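Local coordinates for protein Xaa-Pro Dipeptidase (Alteromonas macleodii, PDB 2QS8) that probably acts as a metal-dependent carboxypeptidase (Xaa-Pro dipeptidase) of the amidohydrolase superfamily and holds methionine in its active site, at residues T108-V113 with P135-A140. Residues are numbered along the deposited sequence; the frame is centred on the assembly and turned at random.
Sequences TTVRQV and PRIFAA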
ATOM      1  N   THR A 108      37.295 -18.875  -9.740  1.00 22.62           N
ATOM      2  CA  THR A 108      37.096 -18.083 -10.945  1.00 20.43           C
ATOM      3  C   THR A 108      35.671 -17.554 -11.104  1.00 20.40           C
ATOM      4  O   THR A 108      35.419 -16.643 -11.887  1.00 20.65           O
ATOM      5  CB  THR A 108      37.490 -18.918 -12.185  1.00 21.24           C
ATOM      6  OG1 THR A 108      36.843 -20.198 -12.133  1.00 19.71           O
ATOM      7  CG2 THR A 108      39.008 -19.098 -12.232  1.00 20.11           C
ATOM      8  N   THR A 109      34.734 -18.130 -10.370  1.00 19.33           N
ATOM      9  CA  THR A 109      33.361 -17.674 -10.433  1.00 21.43           C
ATOM     10  C   THR A 109      32.794 -17.668  -9.021  1.00 21.31           C
ATOM     11  O   THR A 109      33.029 -18.604  -8.258  1.00 23.70           O
ATOM     12  CB  THR A 109      32.467 -18.592 -11.323  1.00 22.26           C
ATOM     13  OG1 THR A 109      32.945 -18.590 -12.669  1.00 23.06           O
ATOM     14  CG2 THR A 109      31.023 -18.083 -11.333  1.00 21.24           C
ATOM     15  N   VAL A 110      32.068 -16.609  -8.670  1.00 20.09           N
ATOM     16  CA  VAL A 110      31.449 -16.515  -7.354  1.00 18.47           C
ATOM     17  C   VAL A 110      30.064 -15.898  -7.465  1.00 18.61           C
ATOM     18  O   VAL A 110      29.758 -15.197  -8.427  1.00 17.41           O
ATOM     19  CB  VAL A 110      32.279 -15.644  -6.354  1.00 17.35           C
ATOM     20  CG1 VAL A 110      33.654 -16.253  -6.135  1.00 14.71           C
ATOM     21  CG2 VAL A 110      32.417 -14.218  -6.876  1.00 15.77           C
ATOM     22  N   ARG A 111      29.228 -16.186  -6.477  1.00 17.08           N
ATOM     23  CA  ARG A 111      27.895 -15.625  -6.411  1.00 19.16           C
ATOM     24  C   ARG A 111      27.870 -14.736  -5.152  1.00 21.49           C
ATOM     25  O   ARG A 111      27.900 -15.255  -4.030  1.00 22.24           O
ATOM     26  CB  ARG A 111      26.840 -16.739  -6.288  1.00 19.00           C
ATOM     27  CG  ARG A 111      25.395 -16.252  -6.407  1.00 19.75           C
ATOM     28  CD  ARG A 111      24.354 -17.375  -6.223  1.00 19.75           C
ATOM     29  NE  ARG A 111      24.400 -17.953  -4.885  1.00 20.44           N
ATOM     30  CZ  ARG A 111      23.454 -18.718  -4.361  1.00 20.44           C
ATOM     31  NH1 ARG A 111      22.369 -19.012  -5.064  1.00 19.75           N
ATOM     32  NH2 ARG A 111      23.573 -19.160  -3.118  1.00 21.49           N
ATOM     33  N   GLN A 112      27.869 -13.413  -5.326  1.00 21.44           N
ATOM     34  CA  GLN A 112      27.799 -12.511  -4.177  1.00 21.40           C
ATOM     35  C   GLN A 112      26.324 -12.376  -3.810  1.00 22.06           C
ATOM     36  O   GLN A 112      25.516 -11.878  -4.597  1.00 24.08           O
ATOM     37  CB  GLN A 112      28.348 -11.122  -4.505  1.00 22.44           C
ATOM     38  CG  GLN A 112      28.209 -10.161  -3.326  1.00 23.56           C
ATOM     39  CD  GLN A 112      29.532  -9.558  -2.895  1.00 24.99           C
ATOM     40  OE1 GLN A 112      30.584 -10.183  -3.029  1.00 26.87           O
ATOM     41  NE2 GLN A 112      29.482  -8.348  -2.358  1.00 22.95           N
ATOM     42  N   VAL A 113      25.974 -12.812  -2.614  1.00 21.85           N
ATOM     43  CA  VAL A 113      24.598 -12.742  -2.191  1.00 21.56           C
ATOM     44  C   VAL A 113      24.359 -11.724  -1.086  1.00 22.31           C
ATOM     45  O   VAL A 113      23.842 -12.074  -0.024  1.00 21.26           O
ATOM     46  CB  VAL A 113      24.091 -14.128  -1.739  1.00 22.61           C
ATOM     47  CG1 VAL A 113      23.924 -15.039  -2.961  1.00 23.70           C
ATOM     48  CG2 VAL A 113      25.081 -14.744  -0.768  1.00 24.16           C
ATOM     49  N   PRO A 135      37.151 -12.587 -10.354  1.00 24.80           N
ATOM     50  CA  PRO A 135      36.377 -13.741 -10.805  1.00 25.24           C
ATOM     51  C   PRO A 135      35.134 -13.293 -11.563  1.00 24.89           C
ATOM     52  O   PRO A 135      34.856 -12.099 -11.658  1.00 24.07           O
ATOM     53  CB  PRO A 135      36.028 -14.429  -9.498  1.00 24.71           C
ATOM     54  CG  PRO A 135      35.736 -13.239  -8.607  1.00 24.15           C
ATOM     55  CD  PRO A 135      36.858 -12.271  -8.944  1.00 24.53           C
ATOM     56  N   ARG A 136      34.405 -14.247 -12.126  1.00 25.92           N
ATOM     57  CA  ARG A 136      33.160 -13.928 -12.817  1.00 27.36           C
ATOM     58  C   ARG A 136      32.190 -13.732 -11.653  1.00 26.19           C
ATOM     59  O   ARG A 136      32.029 -14.629 -10.824  1.00 27.67           O
ATOM     60  CB  ARG A 136      32.691 -15.095 -13.687  1.00 27.12           C
ATOM     61  CG  ARG A 136      33.572 -15.386 -14.889  1.00 30.74           C
ATOM     62  CD  ARG A 136      33.154 -16.684 -15.585  1.00 31.88           C
ATOM     63  NE  ARG A 136      34.170 -17.114 -16.541  1.00 34.69           N
ATOM     64  CZ  ARG A 136      34.371 -16.561 -17.733  1.00 35.39           C
ATOM     65  NH1 ARG A 136      33.619 -15.546 -18.142  1.00 37.89           N
ATOM     66  NH2 ARG A 136      35.339 -17.008 -18.512  1.00 34.62           N
ATOM     67  N   ILE A 137      31.563 -12.566 -11.581  1.00 24.94           N
ATOM     68  CA  ILE A 137      30.655 -12.289 -10.482  1.00 22.70           C
ATOM     69  C   ILE A 137      29.185 -12.255 -10.864  1.00 23.10           C
ATOM     70  O   ILE A 137      28.799 -11.631 -11.844  1.00 23.15           O
ATOM     71  CB  ILE A 137      30.989 -10.939  -9.808  1.00 22.57           C
ATOM     72  CG1 ILE A 137      32.426 -10.956  -9.268  1.00 23.01           C
ATOM     73  CG2 ILE A 137      29.988 -10.659  -8.681  1.00 20.46           C
ATOM     74  CD1 ILE A 137      32.847  -9.640  -8.603  1.00 19.57           C
ATOM     75  N   PHE A 138      28.373 -12.942 -10.073  1.00 22.63           N
ATOM     76  CA  PHE A 138      26.935 -12.962 -10.253  1.00 23.02           C
ATOM     77  C   PHE A 138      26.411 -12.414  -8.930  1.00 21.67           C
ATOM     78  O   PHE A 138      26.540 -13.041  -7.868  1.00 19.62           O
ATOM     79  CB  PHE A 138      26.459 -14.376 -10.544  1.00 23.60           C
ATOM     80  CG  PHE A 138      26.932 -14.894 -11.872  1.00 25.97           C
ATOM     81  CD1 PHE A 138      28.099 -15.633 -11.973  1.00 24.88           C
ATOM     82  CD2 PHE A 138      26.220 -14.611 -13.039  1.00 27.68           C
ATOM     83  CE1 PHE A 138      28.553 -16.085 -13.207  1.00 26.04           C
ATOM     84  CE2 PHE A 138      26.673 -15.066 -14.286  1.00 27.67           C
ATOM     85  CZ  PHE A 138      27.838 -15.803 -14.362  1.00 26.19           C
ATOM     86  N   ALA A 139      25.836 -11.219  -9.005  1.00 21.70           N
ATOM     87  CA  ALA A 139      25.377 -10.517  -7.820  1.00 21.29           C
ATOM     88  C   ALA A 139      23.883 -10.431  -7.596  1.00 21.75           C
ATOM     89  O   ALA A 139      23.086 -10.452  -8.533  1.00 23.48           O
ATOM     90  CB  ALA A 139      25.976  -9.130  -7.818  1.00 21.63           C
ATOM     91  N   ALA A 140      23.518 -10.317  -6.326  1.00 19.40           N
ATOM     92  CA  ALA A 140      22.127 -10.208  -5.930  1.00 18.51           C
ATOM     93  C   ALA A 140      21.824  -8.779  -5.456  1.00 17.82           C
ATOM     94  O   ALA A 140      20.669  -8.432  -5.198  1.00 17.35           O
ATOM     95  CB  ALA A 140      21.835 -11.196  -4.819  1.00 18.65           C
TER
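Val110 bonds through both its backbone N and O to the strand 136-139, at the centre of a parallel pairing. Val110 N gives a nearly straight bond to Arg136 O (2.9 Å), and Val110 O takes Phe138 N at 3.1 Å. Arg136 N to Thr108 O and Ala140 N to Gln112 O extend the pairing at either end. Phe138 O accepts Gln112 N and a CA-H...O contact from Arg111.

Side chains pack on both faces. On one, Thr109 carries the contact. Thr109 CG2, anti to the backbone N, meets the edge of the Phe138 ring in plane, 3.7 Å from Phe138 CE1. Thr109 OG1 lies 3.5 Å from Arg136 CD, beside the extended chain, whose guanidinium forms salt bridges to Asp382 and Asp406. A glycine in place of Thr109 would probably leave the Phe138 edge and the Arg136 methylenes without this neighbour. On the other face, Val110 CG2 sits 3.9 Å from Pro135 CG and 4.0 Å from Ile137 CG1.

Ile137 and Ala139 also touch helix 119-128, which links the strands. This is a beta-alpha-beta unit of the amidohydrolase TIM barrel; Val113, just after the first strand, has its side chain about 5 Å from the bound magnesium ion.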